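Local coordinates for protein endoglucanase (Komagataeibacter sucrofermentans, PDB 6VC5) that probably hydrolyses internal beta-1,4-glucosidic linkages in cellulose and related beta-glucans, as a family 8 glycoside hydrolase, at residues W248-G258 with Y276-A286; E290-P298 with T306-N314. All coordinates share one frame; numbering follows the deposited sequence. Where two conformers were deposited one is given.

Contact 1: residues W248-G258 with Y276-A286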
# COMPACT_ATOMS: atom_id res chain seq x y z
N TRP A 248 16.92 -9.62 -6.44
CA TRP A 248 17.58 -8.31 -6.46
C TRP A 248 19.03 -8.44 -6.90
O TRP A 248 19.54 -7.61 -7.66
CB TRP A 248 17.59 -7.65 -5.09
CG TRP A 248 16.32 -7.59 -4.31
CD1 TRP A 248 16.17 -7.94 -2.99
CD2 TRP A 248 15.05 -7.06 -4.72
NE1 TRP A 248 14.89 -7.70 -2.58
CE2 TRP A 248 14.18 -7.16 -3.62
CE3 TRP A 248 14.56 -6.53 -5.92
CZ2 TRP A 248 12.84 -6.75 -3.68
CZ3 TRP A 248 13.23 -6.12 -5.98
CH2 TRP A 248 12.39 -6.24 -4.86
N ASN A 249 19.74 -9.44 -6.37
CA ASN A 249 21.17 -9.55 -6.62
C ASN A 249 21.50 -10.05 -8.02
O ASN A 249 22.61 -9.79 -8.50
CB ASN A 249 21.80 -10.42 -5.53
CG ASN A 249 21.89 -9.69 -4.21
OD1 ASN A 249 22.48 -8.62 -4.13
ND2 ASN A 249 21.29 -10.26 -3.17
N HIS A 250 20.56 -10.73 -8.69
CA HIS A 250 20.79 -11.11 -10.08
C HIS A 250 20.91 -9.89 -10.98
O HIS A 250 21.73 -9.86 -11.91
CB HIS A 250 19.66 -11.98 -10.61
CG HIS A 250 19.85 -12.41 -12.03
ND1 HIS A 250 20.73 -13.41 -12.40
CD2 HIS A 250 19.28 -11.98 -13.18
CE1 HIS A 250 20.69 -13.57 -13.71
NE2 HIS A 250 19.82 -12.71 -14.21
N TYR A 251 20.08 -8.87 -10.73
CA TYR A 251 20.08 -7.68 -11.56
C TYR A 251 21.02 -6.61 -11.04
O TYR A 251 21.64 -5.89 -11.84
CB TYR A 251 18.65 -7.14 -11.72
CG TYR A 251 17.85 -8.01 -12.67
CD1 TYR A 251 18.14 -8.01 -14.03
CD2 TYR A 251 16.84 -8.85 -12.21
CE1 TYR A 251 17.44 -8.80 -14.91
CE2 TYR A 251 16.13 -9.65 -13.09
CZ TYR A 251 16.44 -9.61 -14.44
OH TYR A 251 15.74 -10.40 -15.33
N GLY A 252 21.16 -6.49 -9.72
CA GLY A 252 22.06 -5.53 -9.14
C GLY A 252 21.43 -4.16 -8.93
O GLY A 252 20.44 -3.79 -9.56
N ALA A 253 22.05 -3.39 -8.03
CA ALA A 253 21.50 -2.10 -7.62
C ALA A 253 21.40 -1.11 -8.77
O ALA A 253 20.56 -0.21 -8.73
CB ALA A 253 22.36 -1.51 -6.50
N SER A 254 22.24 -1.26 -9.80
CA SER A 254 22.24 -0.33 -10.93
C SER A 254 21.28 -0.72 -12.05
O SER A 254 21.13 0.05 -13.01
CB SER A 254 23.66 -0.20 -11.51
OG SER A 254 24.56 0.33 -10.55
N ALA A 255 20.61 -1.88 -11.96
CA ALA A 255 19.81 -2.34 -13.09
C ALA A 255 18.55 -3.09 -12.65
O ALA A 255 18.12 -4.02 -13.33
CB ALA A 255 20.66 -3.19 -14.05
N LEU A 256 17.95 -2.71 -11.53
CA LEU A 256 16.71 -3.37 -11.14
C LEU A 256 15.65 -3.08 -12.20
O LEU A 256 15.53 -1.94 -12.65
CB LEU A 256 16.23 -2.87 -9.77
CG LEU A 256 17.14 -3.14 -8.56
CD1 LEU A 256 16.53 -2.53 -7.29
CD2 LEU A 256 17.41 -4.62 -8.37
N PRO A 257 14.90 -4.07 -12.62
CA PRO A 257 13.88 -3.84 -13.65
C PRO A 257 12.64 -3.14 -13.10
O PRO A 257 12.29 -3.35 -12.00
CB PRO A 257 13.52 -5.25 -14.09
CG PRO A 257 13.84 -6.11 -12.92
CD PRO A 257 15.03 -5.48 -12.25
N GLY A 258 12.02 -2.32 -13.91
CA GLY A 258 10.73 -1.75 -13.54
C GLY A 258 9.61 -2.78 -13.53
O GLY A 258 8.68 -2.69 -12.72
N TYR A 276 12.30 1.49 -5.92
CA TYR A 276 12.50 0.04 -5.87
C TYR A 276 13.81 -0.30 -5.17
O TYR A 276 13.90 -1.32 -4.48
CB TYR A 276 12.61 -0.56 -7.27
CG TYR A 276 11.34 -0.81 -8.03
CD1 TYR A 276 10.28 0.08 -8.00
CD2 TYR A 276 11.23 -1.93 -8.84
CE1 TYR A 276 9.12 -0.15 -8.75
CE2 TYR A 276 10.08 -2.17 -9.60
CZ TYR A 276 9.04 -1.28 -9.55
OH TYR A 276 7.90 -1.50 -10.30
N LEU A 277 14.84 0.51 -5.39
CA LEU A 277 16.10 0.28 -4.70
C LEU A 277 15.92 0.42 -3.20
O LEU A 277 16.54 -0.32 -2.43
CB LEU A 277 17.16 1.26 -5.23
CG LEU A 277 18.54 1.26 -4.60
CD1 LEU A 277 19.20 -0.08 -4.80
CD2 LEU A 277 19.37 2.36 -5.21
N ALA A 278 15.08 1.37 -2.77
CA ALA A 278 14.77 1.49 -1.35
C ALA A 278 14.16 0.21 -0.81
O ALA A 278 14.58 -0.29 0.25
CB ALA A 278 13.83 2.67 -1.13
N VAL A 279 13.19 -0.37 -1.52
CA VAL A 279 12.59 -1.64 -1.10
C VAL A 279 13.63 -2.76 -1.08
O VAL A 279 13.70 -3.54 -0.12
CB VAL A 279 11.40 -1.98 -2.01
CG1 VAL A 279 10.86 -3.36 -1.65
CG2 VAL A 279 10.29 -0.93 -1.86
N ALA A 280 14.42 -2.88 -2.15
CA ALA A 280 15.41 -3.95 -2.23
C ALA A 280 16.44 -3.86 -1.12
O ALA A 280 16.85 -4.88 -0.56
CB ALA A 280 16.13 -3.89 -3.58
N SER A 281 16.83 -2.64 -0.74
CA SER A 281 17.79 -2.46 0.33
C SER A 281 17.24 -2.95 1.67
O SER A 281 18.01 -3.30 2.56
CB SER A 281 18.18 -0.97 0.39
OG SER A 281 18.77 -0.55 -0.85
N CYS A 282 15.91 -2.98 1.83
CA CYS A 282 15.32 -3.44 3.07
C CYS A 282 15.09 -4.96 3.06
O CYS A 282 14.74 -5.54 4.10
CB CYS A 282 13.99 -2.73 3.28
SG CYS A 282 14.10 -0.93 3.58
N THR A 283 15.25 -5.61 1.91
CA THR A 283 14.83 -7.00 1.72
C THR A 283 15.88 -7.82 0.97
O THR A 283 15.55 -8.64 0.11
CB THR A 283 13.47 -7.09 1.03
OG1 THR A 283 13.52 -6.41 -0.22
CG2 THR A 283 12.37 -6.48 1.90
N GLY A 284 17.16 -7.62 1.28
CA GLY A 284 18.20 -8.55 0.87
C GLY A 284 19.18 -8.08 -0.18
O GLY A 284 20.10 -8.84 -0.53
N LEU A 285 19.06 -6.86 -0.68
CA LEU A 285 20.01 -6.44 -1.69
C LEU A 285 21.34 -6.10 -1.05
O LEU A 285 21.38 -5.47 -0.02
CB LEU A 285 19.48 -5.28 -2.51
CG LEU A 285 20.51 -4.70 -3.48
CD1 LEU A 285 20.83 -5.67 -4.60
CD2 LEU A 285 20.03 -3.38 -4.06
N ALA A 286 22.41 -6.52 -1.72
CA ALA A 286 23.78 -6.30 -1.26
C ALA A 286 24.37 -5.11 -2.02
O ALA A 286 24.40 -5.11 -3.24
CB ALA A 286 24.60 -7.53 -1.56
O HOH W 1 24.22 -4.66 -6.47

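Contact 2: residues E290-P298 with T306-N314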
# COMPACT_ATOMS: atom_id res chain seq x y z
N GLU A 290 22.66 2.80 1.74
CA GLU A 290 21.76 3.72 2.42
C GLU A 290 20.62 4.30 1.53
O GLU A 290 20.82 4.55 0.37
CB GLU A 290 22.56 4.79 3.12
CG GLU A 290 22.45 6.19 2.61
CD GLU A 290 21.98 7.07 3.70
OE1 GLU A 290 21.17 7.97 3.42
OE2 GLU A 290 22.42 6.85 4.85
N LEU A 291 19.47 4.56 2.12
CA LEU A 291 18.33 4.94 1.34
C LEU A 291 18.52 6.16 0.44
O LEU A 291 19.13 7.13 0.74
CB LEU A 291 17.09 5.12 2.22
CG LEU A 291 16.52 3.90 2.94
CD1 LEU A 291 15.35 4.30 3.82
CD2 LEU A 291 16.10 2.77 2.02
N PRO A 292 17.85 6.08 -0.70
CA PRO A 292 17.83 7.21 -1.63
C PRO A 292 17.14 8.38 -0.95
O PRO A 292 16.43 8.17 0.00
CB PRO A 292 16.95 6.71 -2.79
CG PRO A 292 16.90 5.24 -2.68
CD PRO A 292 17.27 4.85 -1.28
N THR A 293 17.43 9.59 -1.39
CA THR A 293 16.80 10.76 -0.83
C THR A 293 15.83 11.42 -1.80
O THR A 293 15.97 11.34 -2.98
CB THR A 293 17.81 11.79 -0.34
OG1 THR A 293 18.75 12.03 -1.38
CG2 THR A 293 18.53 11.27 0.90
N LEU A 294 14.82 12.08 -1.26
CA LEU A 294 13.73 12.56 -2.09
C LEU A 294 14.10 13.73 -2.98
O LEU A 294 13.38 13.99 -3.96
CB LEU A 294 12.52 12.93 -1.24
CG LEU A 294 11.47 11.83 -1.17
CD1 LEU A 294 12.01 10.60 -0.45
CD2 LEU A 294 10.23 12.37 -0.50
N ASP A 295 15.19 14.44 -2.69
CA ASP A 295 15.62 15.49 -3.60
C ASP A 295 16.08 14.94 -4.95
O ASP A 295 16.23 15.72 -5.89
CB ASP A 295 16.72 16.35 -2.97
CG ASP A 295 17.93 15.55 -2.56
OD1 ASP A 295 17.76 14.55 -1.83
OD2 ASP A 295 19.06 15.91 -2.98
N HIS A 296 16.30 13.63 -5.07
CA HIS A 296 16.66 13.00 -6.33
C HIS A 296 15.52 12.19 -6.94
O HIS A 296 15.73 11.53 -7.97
CB HIS A 296 17.88 12.09 -6.16
CG HIS A 296 19.09 12.79 -5.63
ND1 HIS A 296 19.94 12.21 -4.70
CD2 HIS A 296 19.59 14.02 -5.87
CE1 HIS A 296 20.91 13.06 -4.41
NE2 HIS A 296 20.72 14.16 -5.11
N ALA A 297 14.34 12.20 -6.33
CA ALA A 297 13.25 11.38 -6.82
C ALA A 297 12.84 11.81 -8.22
O ALA A 297 12.61 13.01 -8.46
CB ALA A 297 12.04 11.48 -5.88
N PRO A 298 12.76 10.89 -9.18
CA PRO A 298 12.37 11.27 -10.55
C PRO A 298 10.90 11.58 -10.71
O PRO A 298 10.54 12.26 -11.69
CB PRO A 298 12.73 10.03 -11.38
CG PRO A 298 12.58 8.89 -10.39
CD PRO A 298 13.03 9.44 -9.06
N THR A 306 9.82 5.58 -1.68
CA THR A 306 11.01 5.83 -0.87
C THR A 306 10.63 6.27 0.54
O THR A 306 11.19 5.77 1.52
CB THR A 306 11.87 6.88 -1.58
OG1 THR A 306 12.25 6.38 -2.87
CG2 THR A 306 13.14 7.18 -0.77
N MET A 307 9.64 7.17 0.66
CA MET A 307 9.18 7.57 1.99
C MET A 307 8.66 6.38 2.80
O MET A 307 8.95 6.27 4.00
CB MET A 307 8.09 8.63 1.89
CG MET A 307 8.55 10.03 1.61
SD MET A 307 9.43 10.90 2.95
CE MET A 307 9.16 9.94 4.45
N LEU A 308 7.89 5.50 2.16
CA LEU A 308 7.41 4.29 2.84
C LEU A 308 8.58 3.47 3.37
O LEU A 308 8.52 2.92 4.48
CB LEU A 308 6.60 3.46 1.85
CG LEU A 308 5.12 3.65 1.54
CD1 LEU A 308 4.17 3.46 2.72
CD2 LEU A 308 4.88 5.00 0.85
N ALA A 309 9.67 3.39 2.61
CA ALA A 309 10.85 2.67 3.07
C ALA A 309 11.50 3.33 4.29
O ALA A 309 11.98 2.63 5.19
CB ALA A 309 11.86 2.53 1.94
N TYR A 310 11.57 4.67 4.32
CA TYR A 310 12.07 5.38 5.50
C TYR A 310 11.23 5.06 6.73
O TYR A 310 11.78 4.84 7.82
CB TYR A 310 12.05 6.90 5.27
CG TYR A 310 13.27 7.44 4.58
CD1 TYR A 310 14.40 7.81 5.32
CD2 TYR A 310 13.31 7.59 3.21
CE1 TYR A 310 15.53 8.30 4.69
CE2 TYR A 310 14.43 8.09 2.57
CZ TYR A 310 15.54 8.44 3.32
OH TYR A 310 16.65 8.93 2.66
N ILE A 311 9.91 5.01 6.57
CA ILE A 311 9.02 4.73 7.69
C ILE A 311 9.20 3.30 8.17
O ILE A 311 9.25 3.03 9.38
CB ILE A 311 7.57 5.08 7.32
CG1 ILE A 311 7.46 6.60 7.12
CG2 ILE A 311 6.58 4.62 8.40
CD1 ILE A 311 6.15 7.06 6.57
N ALA A 312 9.34 2.36 7.22
CA ALA A 312 9.57 0.96 7.58
C ALA A 312 10.91 0.75 8.27
O ALA A 312 11.00 -0.02 9.24
CB ALA A 312 9.46 0.09 6.33
N ARG A 313 11.97 1.42 7.80
CA ARG A 313 13.28 1.27 8.42
C ARG A 313 13.24 1.71 9.88
O ARG A 313 13.87 1.08 10.74
CB ARG A 313 14.31 2.08 7.65
CG ARG A 313 15.74 1.84 8.11
CD ARG A 313 16.73 2.70 7.32
NE ARG A 313 16.55 4.13 7.55
CZ ARG A 313 17.33 5.08 7.06
NH1 ARG A 313 18.37 4.76 6.29
NH2 ARG A 313 17.08 6.35 7.33
N ASN A 314 12.54 2.81 10.17
CA ASN A 314 12.34 3.29 11.54
C ASN A 314 13.66 3.46 12.30
O ASN A 314 13.83 2.99 13.42
CB ASN A 314 11.36 2.39 12.29
CG ASN A 314 10.89 3.01 13.59
OD1 ASN A 314 10.98 4.23 13.77
ND2 ASN A 314 10.42 2.17 14.50

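Contact 1: residues W248-G258 with Y276-A286
The hydroxyl of Thr283 is gripped twice: OG1 donates to Val279 O, 2.9 Å away, and takes a weak, bent hydrogen bond from Trp248 NE1 at 3.0 Å from OG1. The same indole N-H is shared, since Thr283 O meets the rim of the indole in plane and receives a second weak bond over 2.9 Å from NE1. Thr283 can serve both partners because its OG1 stands between backbone N and carbonyl carbon (chi1 57°), folded back toward the last turn of the helix before it. Ala280 CB rests over the five-membered ring of Trp248, 3.7 Å from the centroid and 16° off the normal, a CH-pi contact; alanine suits the place because its lone methyl lets the indole lie close to the helix. The amide of Asn249 has a donor and an acceptor to offer two backbone groups: OD1 accepts from Ala286 N at 3.2 Å, on a lone pair in the carbonyl plane, while ND2 donates to Gly284 O, which fixes the amide's rotation. Gly284 has a positive phi (110°), where a CB would press on the preceding carbonyl oxygen. Leu285 spreads its methyls, CD1 against Trp248 CB and CD2 3.9 Å from Ala253 CB. Tyr276 OH donates to Gly258 O at 2.8 Å. Helices 238-251 and 274-282, with the turns that follow them, are thereby joined within the (alpha/alpha)6 barrel of glycoside hydrolase family 8.

Contact 2: residues E290-P298 with T306-N314
Leu291 and Tyr310 meet where the connector between helices 274-282 and 300-313 of the (alpha/alpha)6 barrel folds back along the second helix. Leu291 CD1 sits over the centre of the phenol ring, 3.8 Å from the centroid and only 7° off the normal, a CH-pi contact squarely over the face. A branched leucine suits this corner: CD1 covers the ring while CD2 turns to Ala309 CB. Less certain is a contact seen in one of the two conformers of Arg313, whose chain bends near its end and lays a face of the guanidinium against the same CD1 methyl. Tyr310 is held at its far end by a hydrogen bond from OH to Pro292 O, 2.8 Å long, with the hydroxyl 43° above the carbonyl plane and not on a lone pair. A phenylalanine here has no hydroxyl, and Pro292 O would probably be left without this bond, the loop less firmly tied to the helix. Thr306 CG2 lies at the edge of the Tyr310 ring, 3.5 Å from Pro292 O, while its OG1 donates back to Ser302 O in its own helix. Leu294 has an unusual chi1 of -98°, off the staggered positions; CD1 touches Thr306 CG2 as the two side chains run past each other in opposite directions, and CD2 lies 3.6 Å from Met307 CG, the Leu294 and Met307 chains crossing at about a right angle. Beyond them, Thr293 OG1 donates to the syn side of Asp295 OD1 at 2.7 Å.

Both contacts are largely buried, and helix 274-282 joins them: one side belongs to contact 1, while Ala278 turns to contact 2, its CB 3.7 Å from Ala309 CB and its CA 3.8 Å from Leu291 CD2. A small alanine lets the consecutive helices 274-282 and 300-313 come close here. Contact 1 binds helix ends and turns, reaches solvent at Asn249, Ala253 and Ala286, and relies on several hydrogen bonds to backbone groups, with a water linking Ala253 N to Ala286 O. Contact 2 ties a loop to a helix flank; six of its nine touching residues are buried, the others only partly exposed, and beyond one phenol bond and an arginine its chemistry is mainly apolar.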